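Local coordinates for uncharacterized protein (Acinetobacter baumannii, PDB 5D66), which is of unknown function but folds as an ankyrin repeat domain, a scaffold that in this family commonly mediates protein-protein recognition, at residues Pro6-Ala11 / Leu40-Arg45; Asp30-Thr35 / Val62-Asn67; Gln17-Ile22 / Ala52-Glu57. One frame throughout, in Å; residues are numbered along the deposited sequence. Where two conformers were deposited one is given.

Interaction 1 (Pro6-Ala11 / Leu40-Arg45); sequences PLHMAA and LMVATR
At the N-terminal end of the ankyrin stack, helices 6-12 and 39-45 lie side by side and meet through Ala-11 with Ala-43 and His-8 with Val-42. The axes of the short segments approach to 8.3 Å and run in the same sense, 18° apart. They are nearest at the two alanines, where CA of Ala-11 and CA of Ala-43 are 5.0 Å apart and their CB methyls touch at 4.2 Å. CB of Ala-43 also packs against the carbonyl O of Ala-11 at 4.0 Å, so the two small residues meet methyl to methyl and methyl to backbone, which allows the close approach. Equivalent helices of successive ankyrin repeats pair in this near-parallel way along the stack, and His-8 is the histidine of the Pro-Leu-His part of the ankyrin TPLH signature. Val-42 divides its two branches between backbone and ring. CG1, anti to the backbone N (chi1 172°), lies 3.6 Å from the carbonyl O of His-8. CG2, on the other branch, reaches CD2 of His-8 at 4.1 Å, arriving at the ring edge near its plane; the two side chains cross at about a right angle. In His-8, chi1 of -64° sets CG beside the backbone N; NE2, at the far side of the ring, makes a weak hydrogen bond to Ser-37 O. No hydrogen bond joins the two segments. Ala-11 O accepts one from ND2 of Asn-48, while Leu-40, directed away from helix 6-12, packs on Ala-52 and Ile-56 of helix 49-57.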
loop_
_atom_site.group_PDB
_atom_site.type_symbol
_atom_site.label_atom_id
_atom_site.label_comp_id
_atom_site.label_asym_id
_atom_site.label_seq_id
_atom_site.Cartn_x
_atom_site.Cartn_y
_atom_site.Cartn_z
ATOM N N PRO A 6 4.866 -26.347 -6.479
ATOM C CA PRO A 6 5.102 -25.945 -7.859
ATOM C C PRO A 6 4.358 -24.679 -8.294
ATOM O O PRO A 6 4.830 -23.976 -9.191
ATOM C CB PRO A 6 4.700 -27.184 -8.658
ATOM C CG PRO A 6 3.772 -27.879 -7.813
ATOM C CD PRO A 6 4.235 -27.666 -6.398
ATOM N N LEU A 7 3.187 -24.401 -7.726
ATOM C CA LEU A 7 2.464 -23.209 -8.100
ATOM C C LEU A 7 3.245 -21.946 -7.712
ATOM O O LEU A 7 3.306 -20.980 -8.451
ATOM C CB LEU A 7 1.085 -23.176 -7.483
ATOM C CG LEU A 7 0.192 -22.017 -7.916
ATOM C CD1 LEU A 7 -0.133 -22.050 -9.412
ATOM C CD2 LEU A 7 -1.084 -21.966 -7.126
ATOM N N HIS A 8 3.897 -22.019 -6.552
ATOM C CA HIS A 8 4.672 -20.908 -6.031
ATOM C C HIS A 8 5.865 -20.634 -6.951
ATOM O O HIS A 8 6.182 -19.477 -7.242
ATOM C CB HIS A 8 5.125 -21.192 -4.630
ATOM C CG HIS A 8 3.988 -21.335 -3.654
ATOM N ND1 HIS A 8 3.156 -22.436 -3.657
ATOM C CD2 HIS A 8 3.561 -20.524 -2.642
ATOM C CE1 HIS A 8 2.265 -22.278 -2.712
ATOM N NE2 HIS A 8 2.469 -21.119 -2.105
HETATM N N MSE A 9 6.540 -21.690 -7.389
HETATM C CA MSE A 9 7.685 -21.504 -8.291
HETATM C C MSE A 9 7.219 -20.916 -9.623
HETATM O O MSE A 9 7.843 -20.008 -10.200
HETATM C CB MSE A 9 8.410 -22.832 -8.548
HETATM C CG MSE A 9 9.673 -22.636 -9.464
HETATM SE SE MSE A 9 11.153 -21.720 -8.483
HETATM C CE MSE A 9 11.371 -20.013 -9.200
ATOM N N ALA A 10 6.104 -21.413 -10.129
ATOM C CA ALA A 10 5.557 -20.897 -11.392
ATOM C C ALA A 10 5.207 -19.404 -11.252
ATOM O O ALA A 10 5.501 -18.595 -12.125
ATOM C CB ALA A 10 4.373 -21.700 -11.838
ATOM N N ALA A 11 4.631 -19.055 -10.120
ATOM C CA ALA A 11 4.294 -17.665 -9.802
ATOM C C ALA A 11 5.533 -16.778 -9.705
ATOM O O ALA A 11 5.551 -15.675 -10.239
ATOM C CB ALA A 11 3.471 -17.606 -8.522
ATOM N N LEU A 40 0.071 -16.110 -4.863
ATOM C CA LEU A 40 -0.154 -14.717 -5.229
ATOM C C LEU A 40 0.785 -13.777 -4.455
ATOM O O LEU A 40 1.266 -12.802 -5.020
ATOM C CB LEU A 40 -1.617 -14.330 -4.986
ATOM C CG LEU A 40 -1.939 -12.843 -5.226
ATOM C CD1 LEU A 40 -1.645 -12.419 -6.662
ATOM C CD2 LEU A 40 -3.389 -12.532 -4.862
HETATM N N MSE A 41 1.071 -14.059 -3.186
HETATM C CA MSE A 41 2.037 -13.245 -2.449
HETATM C C MSE A 41 3.412 -13.323 -3.114
HETATM O O MSE A 41 4.075 -12.280 -3.303
HETATM C CB MSE A 41 2.086 -13.653 -1.012
HETATM C CG MSE A 41 2.864 -12.650 -0.165
HETATM SE SE MSE A 41 2.045 -10.876 -0.010
HETATM C CE MSE A 41 3.320 -9.806 -0.968
ATOM N N VAL A 42 3.841 -14.524 -3.528
ATOM C CA VAL A 42 5.108 -14.699 -4.237
ATOM C C VAL A 42 5.133 -13.880 -5.514
ATOM O O VAL A 42 6.099 -13.149 -5.805
ATOM C CB VAL A 42 5.367 -16.178 -4.497
ATOM C CG1 VAL A 42 6.566 -16.381 -5.398
ATOM C CG2 VAL A 42 5.557 -16.925 -3.171
ATOM N N ALA A 43 4.066 -13.943 -6.311
ATOM C CA ALA A 43 3.991 -13.170 -7.561
ATOM C C ALA A 43 4.051 -11.684 -7.277
ATOM O O ALA A 43 4.696 -10.915 -7.996
ATOM C CB ALA A 43 2.730 -13.498 -8.321
ATOM N N THR A 44 3.365 -11.237 -6.226
ATOM C CA THR A 44 3.282 -9.818 -5.918
ATOM C C THR A 44 4.621 -9.269 -5.484
ATOM O O THR A 44 5.032 -8.173 -5.893
ATOM C CB THR A 44 2.187 -9.545 -4.898
ATOM O OG1 THR A 44 0.914 -9.955 -5.444
ATOM C CG2 THR A 44 2.073 -8.057 -4.573
ATOM N N ARG A 45 5.355 -9.999 -4.648
ATOM C CA ARG A 45 6.671 -9.554 -4.218
ATOM C C ARG A 45 7.606 -9.318 -5.418
ATOM O O ARG A 45 8.441 -8.391 -5.371
ATOM C CB ARG A 45 7.349 -10.548 -3.289
ATOM C CG ARG A 45 6.660 -10.734 -1.948
ATOM C CD ARG A 45 7.401 -11.739 -1.138
ATOM N NE ARG A 45 6.692 -12.206 0.053
ATOM C CZ ARG A 45 6.459 -13.487 0.356
ATOM N NH1 ARG A 45 6.873 -14.467 -0.409
ATOM N NH2 ARG A 45 5.878 -13.755 1.502
#

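Interaction 2 (Asp30-Thr35 / Val62-Asn67); sequences DARDET and VNAKDN
Arg-32 reaches segment 62-67 by folding at its first two torsions: chi1 of -51° puts CG beside the backbone N, chi2 of -52° bends the chain again, and extension at chi3 then brings the guanidinium to Lys-65. NH1 donates to the carbonyl O of Lys-65 at 2.8 Å, with an N-H...O angle of 149°. The oxygen sits at the guanidinium edge, close to its plane, whereas the donor is tilted from the plane of the carbonyl. NH1 also bonds to the carbonyl O of Gly-36, which helps fix how the group is turned. NH2 comes 3.8 Å from CB of Ala-64, an oblique approach. Asn-67 takes the first torsion that places CG between its backbone N and carbonyl carbon, and ND2 then lies 3.3 Å from the carbonyl O of Thr-35. A water bridges the same two residues, donating to Thr-35 O at 2.7 Å and accepting from Asn-67 N at 3.0 Å. OD1 of Asp-33 accepts from the backbone N of Thr-35 (2.9 Å, from above the carboxylate plane), an Asx turn, and also from OG1 of Thr-35 (2.6 Å, on the syn lone pair). These segments belong to the projecting loops between helix pairs, the finger region of an ankyrin domain. Close by, OD2 of Asp-30 accepts from N of Asp-61, and NZ of Lys-65 turns to Thr-98 O. The arginine bonds a carbonyl of the next loop and the water bridges backbone atoms of both, so the loops are tied mainly by polar bonds.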
loop_
_atom_site.group_PDB
_atom_site.type_symbol
_atom_site.label_atom_id
_atom_site.label_comp_id
_atom_site.label_asym_id
_atom_site.label_seq_id
_atom_site.Cartn_x
_atom_site.Cartn_y
_atom_site.Cartn_z
ATOM N N ASP A 30 -4.692 -20.845 -2.777
ATOM C CA ASP A 30 -3.953 -20.220 -1.714
ATOM C C ASP A 30 -3.242 -21.199 -0.811
ATOM O O ASP A 30 -2.891 -20.877 0.327
ATOM C CB ASP A 30 -4.834 -19.258 -0.915
ATOM C CG ASP A 30 -5.123 -17.977 -1.675
ATOM O OD1 ASP A 30 -4.302 -17.516 -2.454
ATOM O OD2 ASP A 30 -6.220 -17.381 -1.372
ATOM N N ALA A 31 -2.907 -22.400 -1.323
ATOM C CA ALA A 31 -2.005 -23.288 -0.598
ATOM C C ALA A 31 -0.751 -22.546 -0.144
ATOM O O ALA A 31 -0.175 -21.773 -0.917
ATOM C CB ALA A 31 -1.589 -24.449 -1.516
ATOM N N ARG A 32 -0.314 -22.770 1.078
ATOM C CA ARG A 32 0.886 -22.119 1.592
ATOM C C ARG A 32 2.116 -22.955 1.305
ATOM O O ARG A 32 2.076 -24.178 1.390
ATOM C CB ARG A 32 0.780 -21.829 3.080
ATOM C CG ARG A 32 -0.490 -21.109 3.503
ATOM C CD ARG A 32 -0.750 -19.835 2.701
ATOM N NE ARG A 32 -1.914 -19.144 3.172
ATOM C CZ ARG A 32 -1.970 -18.034 3.908
ATOM N NH1 ARG A 32 -0.873 -17.370 4.222
ATOM N NH2 ARG A 32 -3.121 -17.544 4.305
ATOM N N ASP A 33 3.221 -22.258 1.018
ATOM C CA ASP A 33 4.521 -22.957 0.869
ATOM C C ASP A 33 5.117 -23.175 2.254
ATOM O O ASP A 33 4.463 -23.009 3.311
ATOM C CB ASP A 33 5.412 -22.219 -0.110
ATOM C CG ASP A 33 5.879 -20.837 0.340
ATOM O OD1 ASP A 33 5.725 -20.545 1.553
ATOM O OD2 ASP A 33 6.430 -20.117 -0.493
ATOM N N GLU A 34 6.378 -23.550 2.308
ATOM C CA GLU A 34 7.031 -23.920 3.581
ATOM C C GLU A 34 7.182 -22.692 4.515
ATOM O O GLU A 34 7.417 -22.879 5.704
ATOM C CB GLU A 34 8.360 -24.624 3.322
ATOM C CG GLU A 34 9.492 -23.736 2.846
ATOM C CD GLU A 34 9.453 -23.295 1.411
ATOM O OE1 GLU A 34 8.611 -23.783 0.640
ATOM O OE2 GLU A 34 10.327 -22.428 1.100
ATOM N N THR A 35 7.111 -21.487 3.942
ATOM C CA THR A 35 7.216 -20.243 4.678
ATOM C C THR A 35 5.870 -19.713 5.119
ATOM O O THR A 35 5.816 -18.714 5.856
ATOM C CB THR A 35 7.895 -19.094 3.836
ATOM O OG1 THR A 35 6.999 -18.607 2.818
ATOM C CG2 THR A 35 9.209 -19.573 3.260
ATOM N N VAL A 62 -6.566 -11.657 -2.014
ATOM C CA VAL A 62 -5.686 -10.512 -1.987
ATOM C C VAL A 62 -5.373 -9.977 -0.603
ATOM O O VAL A 62 -4.489 -9.122 -0.455
ATOM C CB VAL A 62 -6.194 -9.354 -2.903
ATOM C CG1 VAL A 62 -6.436 -9.854 -4.309
ATOM C CG2 VAL A 62 -7.414 -8.670 -2.310
ATOM N N ASN A 63 -6.082 -10.491 0.391
ATOM C CA ASN A 63 -5.880 -10.146 1.793
ATOM C C ASN A 63 -5.218 -11.228 2.605
ATOM O O ASN A 63 -5.016 -11.043 3.794
ATOM C CB ASN A 63 -7.226 -9.811 2.437
ATOM C CG ASN A 63 -7.906 -8.669 1.686
ATOM O OD1 ASN A 63 -7.321 -7.587 1.550
ATOM N ND2 ASN A 63 -9.149 -8.872 1.259
ATOM N N ALA A 64 -4.887 -12.370 2.014
ATOM C CA ALA A 64 -4.173 -13.387 2.772
ATOM C C ALA A 64 -2.831 -12.797 3.204
ATOM O O ALA A 64 -2.202 -12.104 2.419
ATOM C CB ALA A 64 -3.960 -14.642 1.920
ATOM N N LYS A 65 -2.413 -13.098 4.415
ATOM C CA LYS A 65 -1.182 -12.576 4.979
ATOM C C LYS A 65 -0.043 -13.600 5.045
ATOM O O LYS A 65 -0.284 -14.769 5.198
ATOM C CB LYS A 65 -1.399 -11.919 6.350
ATOM C CG LYS A 65 -2.010 -10.499 6.253
ATOM C CD LYS A 65 -2.189 -9.852 7.583
ATOM C CE LYS A 65 -2.501 -8.334 7.458
ATOM N NZ LYS A 65 -2.783 -7.816 8.827
ATOM N N ASP A 66 1.148 -13.075 4.981
ATOM C CA ASP A 66 2.386 -13.809 5.213
ATOM C C ASP A 66 2.895 -13.578 6.617
ATOM O O ASP A 66 2.292 -12.838 7.418
ATOM C CB ASP A 66 3.392 -13.497 4.114
ATOM C CG ASP A 66 4.125 -12.169 4.264
ATOM O OD1 ASP A 66 3.780 -11.395 5.174
ATOM O OD2 ASP A 66 5.076 -11.975 3.462
ATOM N N ASN A 67 4.055 -14.103 6.907
ATOM C CA ASN A 67 4.587 -14.114 8.292
ATOM C C ASN A 67 5.205 -12.773 8.689
ATOM O O ASN A 67 5.662 -12.699 9.838
ATOM C CB ASN A 67 5.553 -15.284 8.465
ATOM C CG ASN A 67 6.783 -15.194 7.622
ATOM O OD1 ASN A 67 7.183 -14.111 7.217
ATOM N ND2 ASN A 67 7.484 -16.307 7.465
HETATM O O HOH W 1 5.086 -16.209 5.114
#

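Interaction 3 (Gln17-Ile22 / Ala52-Glu57); sequences QLIKHI and AHMLIE
Met-54 and Leu-55 are the residues of helix segment 52-57 that touch segment 17-22, both through Ile-19, with Met-54 also reaching Lys-20. The segment axes come no nearer than 10.5 Å and run in the same sense, 18° apart, a spacing that leaves room for full side chains between them. Ala-52, at the start of the segment, directs its CB away, onto Leu-40 and Ile-84. Met-54, a selenomethionine, has its CB directed toward helix 16-23; its chain is extended at chi1 and chi2 and bent at chi3 (-86°). In the conformer described, one of two deposited, SE lies 3.4 Å from CG2 of Ile-19 and 3.7 Å from N of Lys-20; both distances depend on the conformer and are doubtful. CG of Met-54 is 4.0 Å from CG2 of Ile-19, as the two side chains slide past each other in opposite directions. Ile-19 offers that methyl because CG2 stands anti to its backbone N, while CG1 goes beside the N and the side chain also packs on Leu-7 and Ala-10. Leu-55 follows with CD2 at 4.1 Å from CG2 of Ile-19, so this single methyl meets two neighbours. Ile-56 turns from the contact toward Leu-40, Val-62 and Met-87. Side chains interleaved between near-parallel helices that each also pack on a helix of the other layer are typical of the helical stack of ankyrin repeats.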
loop_
_atom_site.group_PDB
_atom_site.type_symbol
_atom_site.label_atom_id
_atom_site.label_comp_id
_atom_site.label_asym_id
_atom_site.label_seq_id
_atom_site.Cartn_x
_atom_site.Cartn_y
_atom_site.Cartn_z
ATOM N N GLN A 17 1.801 -20.194 -18.538
ATOM C CA GLN A 17 1.308 -21.464 -19.068
ATOM C C GLN A 17 1.360 -22.561 -18.015
ATOM O O GLN A 17 0.486 -23.415 -17.970
ATOM C CB GLN A 17 2.062 -21.891 -20.333
ATOM C CG GLN A 17 1.820 -20.976 -21.542
ATOM C CD GLN A 17 0.334 -20.844 -21.943
ATOM O OE1 GLN A 17 -0.383 -21.835 -22.035
ATOM N NE2 GLN A 17 -0.123 -19.608 -22.172
ATOM N N LEU A 18 2.424 -22.576 -17.223
ATOM C CA LEU A 18 2.517 -23.531 -16.132
ATOM C C LEU A 18 1.459 -23.247 -15.093
ATOM O O LEU A 18 0.802 -24.175 -14.581
ATOM C CB LEU A 18 3.919 -23.569 -15.551
ATOM C CG LEU A 18 4.140 -24.590 -14.444
ATOM C CD1 LEU A 18 3.670 -25.998 -14.834
ATOM C CD2 LEU A 18 5.586 -24.589 -14.007
ATOM N N ILE A 19 1.279 -21.975 -14.702
ATOM C CA ILE A 19 0.209 -21.641 -13.758
ATOM C C ILE A 19 -1.146 -22.165 -14.266
ATOM O O ILE A 19 -1.884 -22.800 -13.520
ATOM C CB ILE A 19 0.153 -20.127 -13.507
ATOM C CG1 ILE A 19 1.398 -19.648 -12.790
ATOM C CG2 ILE A 19 -1.104 -19.765 -12.640
ATOM C CD1 ILE A 19 1.473 -18.159 -12.633
ATOM N N LYS A 20 -1.457 -21.939 -15.542
ATOM C CA LYS A 20 -2.725 -22.371 -16.099
ATOM C C LYS A 20 -2.894 -23.881 -15.922
ATOM O O LYS A 20 -3.953 -24.358 -15.497
ATOM C CB LYS A 20 -2.804 -21.965 -17.556
ATOM C CG LYS A 20 -4.126 -22.286 -18.256
ATOM C CD LYS A 20 -4.028 -22.309 -19.805
ATOM C CE LYS A 20 -3.415 -21.041 -20.363
ATOM N NZ LYS A 20 -3.514 -20.972 -21.855
ATOM N N HIS A 21 -1.832 -24.622 -16.210
ATOM C CA HIS A 21 -1.891 -26.056 -16.071
ATOM C C HIS A 21 -2.099 -26.471 -14.590
ATOM O O HIS A 21 -2.928 -27.330 -14.294
ATOM C CB HIS A 21 -0.617 -26.663 -16.597
ATOM C CG HIS A 21 -0.544 -28.136 -16.394
ATOM N ND1 HIS A 21 -1.381 -29.021 -17.042
ATOM C CD2 HIS A 21 0.265 -28.886 -15.611
ATOM C CE1 HIS A 21 -1.096 -30.253 -16.663
ATOM N NE2 HIS A 21 -0.104 -30.199 -15.790
ATOM N N ILE A 22 -1.346 -25.900 -13.681
ATOM C CA ILE A 22 -1.513 -26.254 -12.262
ATOM C C ILE A 22 -2.913 -25.922 -11.780
ATOM O O ILE A 22 -3.536 -26.749 -11.069
ATOM C CB ILE A 22 -0.443 -25.616 -11.410
ATOM C CG1 ILE A 22 0.920 -26.181 -11.796
ATOM C CG2 ILE A 22 -0.730 -25.867 -9.922
ATOM C CD1 ILE A 22 2.103 -25.427 -11.232
ATOM N N ALA A 52 0.099 -12.546 -11.302
ATOM C CA ALA A 52 -0.840 -11.998 -10.305
ATOM C C ALA A 52 -2.250 -11.894 -10.910
ATOM O O ALA A 52 -3.228 -12.284 -10.246
ATOM C CB ALA A 52 -0.371 -10.658 -9.792
ATOM N N HIS A 53 -2.365 -11.420 -12.148
ATOM C CA HIS A 53 -3.678 -11.329 -12.772
ATOM C C HIS A 53 -4.350 -12.693 -12.855
ATOM O O HIS A 53 -5.527 -12.831 -12.544
ATOM C CB HIS A 53 -3.551 -10.729 -14.161
ATOM C CG HIS A 53 -4.844 -10.606 -14.888
ATOM N ND1 HIS A 53 -5.238 -11.419 -15.931
ATOM C CD2 HIS A 53 -5.866 -9.765 -14.664
ATOM C CE1 HIS A 53 -6.417 -11.025 -16.377
ATOM N NE2 HIS A 53 -6.818 -10.026 -15.614
HETATM N N MSE A 54 -3.615 -13.700 -13.301
HETATM C CA MSE A 54 -4.190 -15.030 -13.459
HETATM C C MSE A 54 -4.645 -15.580 -12.117
HETATM O O MSE A 54 -5.720 -16.159 -11.998
HETATM C CB MSE A 54 -3.189 -15.938 -14.140
HETATM C CG MSE A 54 -3.728 -17.314 -14.412
HETATM SE SE MSE A 54 -2.520 -18.416 -15.438
HETATM C CE MSE A 54 -3.107 -17.778 -17.134
ATOM N N LEU A 55 -3.835 -15.390 -11.096
ATOM C CA LEU A 55 -4.166 -15.920 -9.748
ATOM C C LEU A 55 -5.374 -15.212 -9.130
ATOM O O LEU A 55 -6.250 -15.832 -8.564
ATOM C CB LEU A 55 -2.945 -15.851 -8.833
ATOM C CG LEU A 55 -1.789 -16.799 -9.240
ATOM C CD1 LEU A 55 -0.510 -16.365 -8.519
ATOM C CD2 LEU A 55 -2.119 -18.262 -8.986
ATOM N N ILE A 56 -5.390 -13.886 -9.288
ATOM C CA ILE A 56 -6.526 -13.079 -8.829
ATOM C C ILE A 56 -7.805 -13.438 -9.579
ATOM O O ILE A 56 -8.841 -13.602 -8.906
ATOM C CB ILE A 56 -6.216 -11.568 -8.900
ATOM C CG1 ILE A 56 -5.149 -11.214 -7.889
ATOM C CG2 ILE A 56 -7.440 -10.735 -8.651
ATOM C CD1 ILE A 56 -4.524 -9.843 -8.060
ATOM N N GLU A 57 -7.746 -13.590 -10.881
ATOM C CA GLU A 57 -8.951 -13.950 -11.616
ATOM C C GLU A 57 -9.494 -15.334 -11.187
ATOM O O GLU A 57 -10.697 -15.581 -11.214
ATOM C CB GLU A 57 -8.692 -13.871 -13.110
ATOM C CG GLU A 57 -8.598 -12.457 -13.645
ATOM C CD GLU A 57 -9.845 -11.583 -13.465
ATOM O OE1 GLU A 57 -11.021 -12.052 -13.658
ATOM O OE2 GLU A 57 -9.618 -10.385 -13.150
#

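Overall arrangement
From the N terminus the chain runs through helices 6-12 and 16-23 and then loop 30-35; helix 39-45 returns to the first, closing interaction 1. Helix 49-57 next closes interaction 3 against the second helix, and loop 62-67 closes interaction 2 against the first loop. The partners thus recur in the same order, 32 to 35 residues on, and all three contacts cross; none nests inside another. Interactions 1 and 3 each pair neighbouring helices within one of two layers, and the layers pack on each other through Ala-10 with Ile-19 and Leu-40 with Leu-55. Interaction 2 links the loops beside interaction 1, to which a salt bridge from Arg-45 to Asp-66 connects it.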